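PDB 6CPY: GRMZM2G135359 pseudokinase from Zea mays, which may bind ATP through the kinase-like domain of a probable membrane receptor-like protein, but probably transfers phosphate poorly, if at all. Local coordinates for residues K90-L95 against R118-E123; P167-N172 against V188-F193; V224-L229 against E277-C282. All coordinates share one frame; numbering follows the deposited sequence.

Contact 1: K90-L95 against R118-E123; sequences KKITNL and RVMVFE
Met120 reaches from the five-stranded sheet of the kinase N-lobe into the flank of helix 82-96, the αC helix of the fold, and settles against Lys91 and Ile92. The helix segment and strand 118-123 (β5) run almost parallel, their axes 17° apart and 10.6 Å from each other at closest approach, a gap that the long side chains bridge. Met120 is extended beyond CG, which carries the thioether across to the helix. Its SD lies on CD and CE of Lys91, 3.6 Å from Lys91 CD, while the terminal methyl, Met120 CE, sits between Lys91 CD and Ile92 CG1, 3.7 Å from each. One methionine end is thus shared by two neighbouring helix residues.

Lys91 leaves the helix with CG anti to the backbone N (chi1 175°) and every later torsion extended, and this straight chain crosses the thioether at a slant. Its ammonium travels on to the backbone oxygens of Asp190 and Glu192, both of which it meets in hydrogen bonds. Lys91 probably stands where active kinases carry the αC glutamate that pairs with the β3 lysine; Ala70, beside Phe122, probably takes that lysine's place. Ile92 also meets Tyr109 of strand 106-112.

Toward the end of the strand, Phe122, probably at the gatekeeper position, receives Leu95. The two side chains meet at about a right angle, and the leucine methyl comes to the rim of the ring, in its plane, with Leu95 CD1 4.0 Å from Phe122 CE1.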
loop_
_atom_site.group_PDB
_atom_site.type_symbol
_atom_site.label_atom_id
_atom_site.label_comp_id
_atom_site.label_asym_id
_atom_site.label_seq_id
_atom_site.Cartn_x
_atom_site.Cartn_y
_atom_site.Cartn_z
ATOM N N LYS A 90 7.531 13.429 10.259
ATOM C CA LYS A 90 6.391 12.745 10.864
ATOM C C LYS A 90 6.095 11.436 10.142
ATOM O O LYS A 90 5.919 10.402 10.769
ATOM C CB LYS A 90 5.169 13.665 10.810
ATOM C CG LYS A 90 3.907 13.140 11.478
ATOM C CD LYS A 90 2.943 14.293 11.730
ATOM C CE LYS A 90 3.422 15.183 12.873
ATOM N NZ LYS A 90 3.428 16.626 12.505
ATOM N N LYS A 91 6.059 11.480 8.817
ATOM C CA LYS A 91 5.846 10.260 8.038
ATOM C C LYS A 91 6.921 9.216 8.331
ATOM O O LYS A 91 6.616 8.048 8.536
ATOM C CB LYS A 91 5.795 10.554 6.535
ATOM C CG LYS A 91 5.687 9.276 5.710
ATOM C CD LYS A 91 5.484 9.509 4.233
ATOM C CE LYS A 91 5.323 8.164 3.543
ATOM N NZ LYS A 91 5.152 8.298 2.075
ATOM N N ILE A 92 8.187 9.629 8.344
ATOM C CA ILE A 92 9.279 8.692 8.584
ATOM C C ILE A 92 9.181 8.055 9.975
ATOM O O ILE A 92 9.335 6.844 10.119
ATOM C CB ILE A 92 10.652 9.362 8.392
ATOM C CG1 ILE A 92 10.888 9.619 6.897
ATOM C CG2 ILE A 92 11.755 8.502 9.006
ATOM C CD1 ILE A 92 11.996 10.596 6.587
ATOM N N THR A 93 8.917 8.874 10.989
ATOM C CA THR A 93 8.778 8.381 12.354
ATOM C C THR A 93 7.667 7.344 12.448
ATOM O O THR A 93 7.875 6.274 13.001
ATOM C CB THR A 93 8.515 9.543 13.335
ATOM O OG1 THR A 93 9.654 10.408 13.335
ATOM C CG2 THR A 93 8.264 9.021 14.752
ATOM N N ASN A 94 6.514 7.648 11.865
ATOM C CA ASN A 94 5.378 6.729 11.895
ATOM C C ASN A 94 5.609 5.424 11.118
ATOM O O ASN A 94 5.294 4.350 11.621
ATOM C CB ASN A 94 4.109 7.444 11.437
ATOM C CG ASN A 94 3.595 8.425 12.480
ATOM O OD1 ASN A 94 3.254 9.565 12.169
ATOM N ND2 ASN A 94 3.556 7.981 13.736
ATOM N N LEU A 95 6.188 5.502 9.919
ATOM C CA LEU A 95 6.525 4.275 9.180
ATOM C C LEU A 95 7.673 3.484 9.799
ATOM O O LEU A 95 7.770 2.278 9.589
ATOM C CB LEU A 95 6.810 4.574 7.701
ATOM C CG LEU A 95 5.631 5.175 6.935
ATOM C CD1 LEU A 95 5.966 5.340 5.458
ATOM C CD2 LEU A 95 4.370 4.336 7.108
ATOM N N ARG A 118 14.867 15.306 -0.785
ATOM C CA ARG A 118 14.018 14.794 0.275
ATOM C C ARG A 118 13.465 13.475 -0.218
ATOM O O ARG A 118 12.547 13.453 -1.037
ATOM C CB ARG A 118 12.888 15.777 0.593
ATOM C CG ARG A 118 13.325 17.055 1.296
ATOM C CD ARG A 118 13.817 16.772 2.703
ATOM N NE ARG A 118 14.134 17.981 3.447
ATOM C CZ ARG A 118 15.217 18.739 3.255
ATOM N NH1 ARG A 118 16.104 18.448 2.308
ATOM N NH2 ARG A 118 15.399 19.821 4.006
ATOM N N VAL A 119 14.080 12.380 0.215
ATOM C CA VAL A 119 13.649 11.050 -0.234
ATOM C C VAL A 119 13.415 10.082 0.909
ATOM O O VAL A 119 13.934 10.235 2.030
ATOM C CB VAL A 119 14.603 10.383 -1.275
ATOM C CG1 VAL A 119 15.083 11.353 -2.348
ATOM C CG2 VAL A 119 15.740 9.645 -0.616
ATOM N N MET A 120 12.642 9.049 0.588
ATOM C CA MET A 120 12.372 7.937 1.468
ATOM C C MET A 120 12.670 6.685 0.674
ATOM O O MET A 120 12.336 6.601 -0.511
ATOM C CB MET A 120 10.906 7.960 1.936
ATOM C CG MET A 120 10.641 9.128 2.875
ATOM S SD MET A 120 8.955 9.197 3.498
ATOM C CE MET A 120 8.889 10.910 4.040
ATOM N N VAL A 121 13.337 5.742 1.324
ATOM C CA VAL A 121 13.831 4.541 0.679
ATOM C C VAL A 121 12.979 3.355 1.131
ATOM O O VAL A 121 12.911 3.049 2.319
ATOM C CB VAL A 121 15.305 4.286 1.042
ATOM C CG1 VAL A 121 15.823 3.004 0.392
ATOM C CG2 VAL A 121 16.157 5.485 0.679
ATOM N N PHE A 122 12.367 2.666 0.166
ATOM C CA PHE A 122 11.464 1.570 0.467
ATOM C C PHE A 122 11.935 0.265 -0.138
ATOM O O PHE A 122 12.746 0.252 -1.071
ATOM C CB PHE A 122 10.081 1.880 -0.085
ATOM C CG PHE A 122 9.397 3.015 0.604
ATOM C CD1 PHE A 122 8.714 2.808 1.797
ATOM C CD2 PHE A 122 9.415 4.283 0.056
ATOM C CE1 PHE A 122 8.079 3.854 2.434
ATOM C CE2 PHE A 122 8.780 5.326 0.685
ATOM C CZ PHE A 122 8.110 5.115 1.873
ATOM N N GLU A 123 11.397 -0.830 0.387
ATOM C CA GLU A 123 11.568 -2.149 -0.241
ATOM C C GLU A 123 11.086 -2.106 -1.683
ATOM O O GLU A 123 10.095 -1.443 -1.989
ATOM C CB GLU A 123 10.764 -3.210 0.501
ATOM C CG GLU A 123 11.308 -3.557 1.867
ATOM C CD GLU A 123 10.411 -4.506 2.640
ATOM O OE1 GLU A 123 9.180 -4.506 2.396
ATOM O OE2 GLU A 123 10.939 -5.210 3.527
#

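Contact 2: P167-N172 against V188-F193; sequences PAALRN and VSDLEF
Arg171 turns its guanidinium to the loop 188-193 and uses two nitrogens at once. NH1 forms a salt bridge to Asp190, 2.7 Å from Asp190 OD1 with an N-H...O angle of 154°; it meets the syn side of that oxygen, though 34° out of the carboxylate plane. NH2 donates to the backbone instead, 2.9 Å from Glu192 O and well above the carbonyl plane. Arg171 CG lies between the backbone N and the carbonyl carbon (chi1 76°), and the chain, extended from CG to NE, carries the guanidinium across to Asp190. Nearby, Leu170 CD2 packs on Val188 CG1 at 3.9 Å.

The next shell fixes the guanidinium. A third bond runs from Arg171 NH1 to Ala168 O (3.2 Å), and Asn172 ND2 sits 3.5 Å above the plane, over its centre. Trp194 NE1 holds the second oxygen of Asp190, whereas the Glu192 carboxylate turns to Ser52 and Thr53, in the turn between strands 47-50 and 54-60, where kinases have the glycine-rich loop.

Leu170-Arg171-Asn172 align with the HRD motif and Asp190-Leu191-Glu192 with DFG, whose aspartate normally binds metal. Asparagine probably replaces the catalytic aspartate, and glutamate the glycine. Gripped by arginine and tryptophan, the Asp190 carboxylate is tied into the protein, consistent with a site poorly suited to gathering metal and nucleotide.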
loop_
_atom_site.group_PDB
_atom_site.type_symbol
_atom_site.label_atom_id
_atom_site.label_comp_id
_atom_site.label_asym_id
_atom_site.label_seq_id
_atom_site.Cartn_x
_atom_site.Cartn_y
_atom_site.Cartn_z
ATOM N N PRO A 167 -3.286 4.652 10.853
ATOM C CA PRO A 167 -4.093 4.563 9.629
ATOM C C PRO A 167 -3.714 5.559 8.522
ATOM O O PRO A 167 -4.050 5.324 7.357
ATOM C CB PRO A 167 -5.512 4.851 10.131
ATOM C CG PRO A 167 -5.305 5.758 11.296
ATOM C CD PRO A 167 -4.061 5.240 11.967
ATOM N N ALA A 168 -3.027 6.651 8.875
ATOM C CA ALA A 168 -2.611 7.666 7.895
ATOM C C ALA A 168 -1.876 7.051 6.706
ATOM O O ALA A 168 -1.972 7.547 5.580
ATOM C CB ALA A 168 -1.739 8.721 8.560
ATOM N N ALA A 169 -1.165 5.954 6.963
ATOM C CA ALA A 169 -0.449 5.216 5.926
ATOM C C ALA A 169 -1.364 4.564 4.874
ATOM O O ALA A 169 -0.899 4.148 3.820
ATOM C CB ALA A 169 0.433 4.159 6.576
ATOM N N LEU A 170 -2.659 4.473 5.163
ATOM C CA LEU A 170 -3.599 3.808 4.270
ATOM C C LEU A 170 -4.565 4.802 3.630
ATOM O O LEU A 170 -5.579 4.400 3.046
ATOM C CB LEU A 170 -4.387 2.762 5.053
ATOM C CG LEU A 170 -3.576 1.714 5.817
ATOM C CD1 LEU A 170 -4.490 0.906 6.733
ATOM C CD2 LEU A 170 -2.840 0.812 4.842
ATOM N N ARG A 171 -4.249 6.095 3.715
ATOM C CA ARG A 171 -5.163 7.129 3.231
ATOM C C ARG A 171 -5.397 7.067 1.722
ATOM O O ARG A 171 -6.426 7.557 1.241
ATOM C CB ARG A 171 -4.669 8.529 3.635
ATOM C CG ARG A 171 -3.505 9.022 2.799
ATOM C CD ARG A 171 -2.719 10.136 3.471
ATOM N NE ARG A 171 -1.607 10.536 2.615
ATOM C CZ ARG A 171 -0.477 9.844 2.456
ATOM N NH1 ARG A 171 -0.269 8.703 3.110
ATOM N NH2 ARG A 171 0.459 10.299 1.633
ATOM N N ASN A 172 -4.449 6.483 0.984
ATOM C CA ASN A 172 -4.555 6.323 -0.478
ATOM C C ASN A 172 -4.784 4.868 -0.925
ATOM O O ASN A 172 -4.620 4.540 -2.099
ATOM C CB ASN A 172 -3.283 6.859 -1.146
ATOM C CG ASN A 172 -3.115 8.351 -0.945
ATOM O OD1 ASN A 172 -4.094 9.093 -0.981
ATOM N ND2 ASN A 172 -1.880 8.794 -0.715
ATOM N N VAL A 188 1.338 -3.742 0.705
ATOM C CA VAL A 188 0.599 -2.490 0.735
ATOM C C VAL A 188 1.625 -1.371 0.913
ATOM O O VAL A 188 2.574 -1.522 1.682
ATOM C CB VAL A 188 -0.412 -2.438 1.887
ATOM C CG1 VAL A 188 -1.159 -1.110 1.892
ATOM C CG2 VAL A 188 -1.387 -3.612 1.790
ATOM N N SER A 189 1.438 -0.268 0.199
ATOM C CA SER A 189 2.436 0.813 0.217
ATOM C C SER A 189 1.880 2.142 0.679
ATOM O O SER A 189 0.665 2.384 0.655
ATOM C CB SER A 189 3.061 0.987 -1.155
ATOM O OG SER A 189 2.149 1.551 -2.070
ATOM N N ASP A 190 2.794 3.013 1.089
ATOM C CA ASP A 190 2.477 4.396 1.355
ATOM C C ASP A 190 3.643 5.249 0.848
ATOM O O ASP A 190 4.545 5.611 1.613
ATOM C CB ASP A 190 2.260 4.608 2.837
ATOM C CG ASP A 190 1.967 6.063 3.188
ATOM O OD1 ASP A 190 1.604 6.870 2.308
ATOM O OD2 ASP A 190 2.116 6.398 4.365
ATOM N N LEU A 191 3.598 5.555 -0.439
ATOM C CA LEU A 191 4.700 6.223 -1.135
ATOM C C LEU A 191 4.541 7.742 -1.229
ATOM O O LEU A 191 5.526 8.463 -1.424
ATOM C CB LEU A 191 4.846 5.620 -2.526
ATOM C CG LEU A 191 5.169 4.124 -2.517
ATOM C CD1 LEU A 191 5.073 3.549 -3.911
ATOM C CD2 LEU A 191 6.545 3.852 -1.925
ATOM N N GLU A 192 3.311 8.221 -1.094
ATOM C CA GLU A 192 3.013 9.637 -1.251
ATOM C C GLU A 192 3.479 10.390 -0.027
ATOM O O GLU A 192 3.289 9.938 1.096
ATOM C CB GLU A 192 1.505 9.842 -1.434
ATOM C CG GLU A 192 0.950 9.279 -2.732
ATOM C CD GLU A 192 0.732 10.333 -3.803
ATOM O OE1 GLU A 192 1.589 11.232 -3.960
ATOM O OE2 GLU A 192 -0.301 10.250 -4.507
ATOM N N PHE A 193 4.085 11.547 -0.239
ATOM C CA PHE A 193 4.493 12.380 0.880
ATOM C C PHE A 193 3.226 12.914 1.551
ATOM O O PHE A 193 2.261 13.271 0.866
ATOM C CB PHE A 193 5.410 13.508 0.410
ATOM C CG PHE A 193 6.791 13.038 0.035
ATOM C CD1 PHE A 193 7.011 12.333 -1.141
ATOM C CD2 PHE A 193 7.876 13.302 0.856
ATOM C CE1 PHE A 193 8.284 11.891 -1.482
ATOM C CE2 PHE A 193 9.151 12.863 0.517
ATOM C CZ PHE A 193 9.352 12.151 -0.647
#

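Contact 3: V224-L229 against E277-C282; sequences VLLEIL and EVVRSC
Helix segments 224-229 and 277-282 run roughly antiparallel, their directions 149° apart and their axes 9.5 Å from each other at closest approach, with Leu226 and Val279 nearest in the backbone. The side chains that meet are all apolar, and Val279 is their centre. Both of its methyls are used, CG2 mainly for Leu225 and CG1 for Leu226. CG2 lies against the branch point of Leu225, 3.6 Å from Leu225 CG, and also close to that residue's CD2. CG1 faces the base of Leu226, 3.9 Å from Leu226 CB, the two side chains meeting at about a right angle. A chi1 of 170° turns CG2 of Val279 toward Leu225 and CG1 toward Leu226, and the valine acts as a wedge between successive leucines.

Leu225 has a second neighbour on the facing helix: its CD2 branch extends to Val278, 4.0 Å from Val278 CG1. One turn along from Leu225, Leu229 makes a lighter touch, with Leu229 CD1 4.3 Å from Val279 CG2.

Other helices close round the pair. Helix 293-304 contributes Met300 beside Leu225 and Ile303 beside Val278, while helix 240-250 brings Val246 to Leu226 and Phe250 to Val279. Helix 144-164 sets Ser151 against Leu225 and Trp144 against Leu229. By chain order helix 214-230 corresponds to αF and helix 269-282 to αH, so this valine-leucine seam belongs to the helical core of the kinase C-lobe, built round the αF helix.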
loop_
_atom_site.group_PDB
_atom_site.type_symbol
_atom_site.label_atom_id
_atom_site.label_comp_id
_atom_site.label_asym_id
_atom_site.label_seq_id
_atom_site.Cartn_x
_atom_site.Cartn_y
_atom_site.Cartn_z
ATOM N N VAL A 224 -11.554 -3.455 -2.836
ATOM C CA VAL A 224 -10.371 -4.074 -3.430
ATOM C C VAL A 224 -10.562 -5.589 -3.528
ATOM O O VAL A 224 -10.172 -6.209 -4.526
ATOM C CB VAL A 224 -9.081 -3.712 -2.648
ATOM C CG1 VAL A 224 -7.905 -4.565 -3.102
ATOM C CG2 VAL A 224 -8.747 -2.234 -2.826
ATOM N N LEU A 225 -11.134 -6.192 -2.489
ATOM C CA LEU A 225 -11.464 -7.614 -2.530
ATOM C C LEU A 225 -12.438 -7.902 -3.689
ATOM O O LEU A 225 -12.249 -8.857 -4.455
ATOM C CB LEU A 225 -12.027 -8.087 -1.189
ATOM C CG LEU A 225 -12.490 -9.548 -1.130
ATOM C CD1 LEU A 225 -11.377 -10.489 -1.535
ATOM C CD2 LEU A 225 -13.002 -9.899 0.260
ATOM N N LEU A 226 -13.465 -7.064 -3.830
ATOM C CA LEU A 226 -14.406 -7.192 -4.955
ATOM C C LEU A 226 -13.702 -7.087 -6.308
ATOM O O LEU A 226 -14.019 -7.815 -7.248
ATOM C CB LEU A 226 -15.504 -6.122 -4.865
ATOM C CG LEU A 226 -16.642 -6.249 -5.893
ATOM C CD1 LEU A 226 -17.338 -7.591 -5.717
ATOM C CD2 LEU A 226 -17.624 -5.098 -5.763
ATOM N N GLU A 227 -12.739 -6.173 -6.394
ATOM C CA GLU A 227 -11.945 -5.986 -7.605
ATOM C C GLU A 227 -11.081 -7.201 -7.908
ATOM O O GLU A 227 -10.983 -7.630 -9.049
ATOM C CB GLU A 227 -11.088 -4.725 -7.461
ATOM C CG GLU A 227 -10.272 -4.363 -8.688
ATOM C CD GLU A 227 -9.312 -3.221 -8.416
ATOM O OE1 GLU A 227 -9.466 -2.545 -7.375
ATOM O OE2 GLU A 227 -8.410 -3.000 -9.250
ATOM N N ILE A 228 -10.494 -7.779 -6.868
ATOM C CA ILE A 228 -9.674 -8.978 -7.023
ATOM C C ILE A 228 -10.548 -10.143 -7.511
ATOM O O ILE A 228 -10.144 -10.919 -8.376
ATOM C CB ILE A 228 -8.977 -9.337 -5.688
ATOM C CG1 ILE A 228 -7.876 -8.315 -5.359
ATOM C CG2 ILE A 228 -8.423 -10.740 -5.737
ATOM C CD1 ILE A 228 -7.398 -8.325 -3.921
ATOM N N LEU A 229 -11.757 -10.245 -6.968
ATOM C CA LEU A 229 -12.664 -11.332 -7.335
ATOM C C LEU A 229 -13.291 -11.214 -8.728
ATOM O O LEU A 229 -13.504 -12.227 -9.392
ATOM C CB LEU A 229 -13.769 -11.448 -6.296
ATOM C CG LEU A 229 -13.342 -11.962 -4.926
ATOM C CD1 LEU A 229 -14.490 -11.745 -3.950
ATOM C CD2 LEU A 229 -12.942 -13.429 -4.951
ATOM N N GLU A 277 -19.544 -12.479 0.683
ATOM C CA GLU A 277 -20.213 -12.039 1.921
ATOM C C GLU A 277 -19.333 -11.066 2.712
ATOM O O GLU A 277 -19.820 -10.054 3.222
ATOM C CB GLU A 277 -20.622 -13.233 2.785
ATOM C CG GLU A 277 -21.719 -14.078 2.148
ATOM C CD GLU A 277 -21.943 -15.424 2.825
ATOM O OE1 GLU A 277 -21.067 -15.881 3.592
ATOM O OE2 GLU A 277 -23.008 -16.040 2.577
ATOM N N VAL A 278 -18.036 -11.355 2.787
ATOM C CA VAL A 278 -17.077 -10.415 3.392
ATOM C C VAL A 278 -17.149 -9.073 2.690
ATOM O O VAL A 278 -17.254 -8.045 3.353
ATOM C CB VAL A 278 -15.620 -10.935 3.355
ATOM C CG1 VAL A 278 -14.644 -9.865 3.853
ATOM C CG2 VAL A 278 -15.496 -12.205 4.171
ATOM N N VAL A 279 -17.103 -9.075 1.354
ATOM C CA VAL A 279 -17.238 -7.839 0.590
ATOM C C VAL A 279 -18.493 -7.092 1.035
ATOM O O VAL A 279 -18.429 -5.905 1.361
ATOM C CB VAL A 279 -17.308 -8.080 -0.932
ATOM C CG1 VAL A 279 -17.685 -6.805 -1.667
ATOM C CG2 VAL A 279 -15.980 -8.623 -1.463
ATOM N N ARG A 280 -19.633 -7.784 1.044
ATOM C CA ARG A 280 -20.907 -7.112 1.338
ATOM C C ARG A 280 -20.894 -6.427 2.708
ATOM O O ARG A 280 -21.394 -5.305 2.840
ATOM C CB ARG A 280 -22.080 -8.093 1.243
ATOM C CG ARG A 280 -23.451 -7.481 1.498
ATOM C CD ARG A 280 -23.789 -6.319 0.579
ATOM N NE ARG A 280 -25.069 -5.721 0.970
ATOM C CZ ARG A 280 -25.233 -4.853 1.970
ATOM N NH1 ARG A 280 -24.199 -4.439 2.695
ATOM N NH2 ARG A 280 -26.445 -4.379 2.243
ATOM N N SER A 281 -20.330 -7.093 3.712
ATOM C CA SER A 281 -20.246 -6.527 5.065
ATOM C C SER A 281 -19.394 -5.262 5.077
ATOM O O SER A 281 -19.787 -4.236 5.648
ATOM C CB SER A 281 -19.651 -7.538 6.043
ATOM O OG SER A 281 -20.442 -8.705 6.097
ATOM N N CYS A 282 -18.231 -5.338 4.427
ATOM C CA CYS A 282 -17.292 -4.216 4.379
ATOM C C CYS A 282 -17.834 -2.989 3.649
ATOM O O CYS A 282 -17.522 -1.866 4.044
ATOM C CB CYS A 282 -15.975 -4.641 3.708
ATOM S SG CYS A 282 -15.025 -5.869 4.617
#

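Overall arrangement
The contacts follow one another along the chain, each closing before the next opens, and step through a kinase domain from N-lobe to C-lobe. Contact 1 joins helix 82-96 to the five-stranded sheet; contact 2, its centre about 11 Å away, lies at the cleft, and the two touch where helix 82-96 and strand 117-123 meet the 188-193 loop. Contact 3 lies among the C-lobe helices, its centre about 30 Å from that of contact 1, on the opposite side of the chain's centre. Contacts 2 and 3 stay about 8 Å apart at their nearest atoms, yet helix 144-164 packs against both. The fold thus persists in both lobes while motif residues at the cleft have probably diverged.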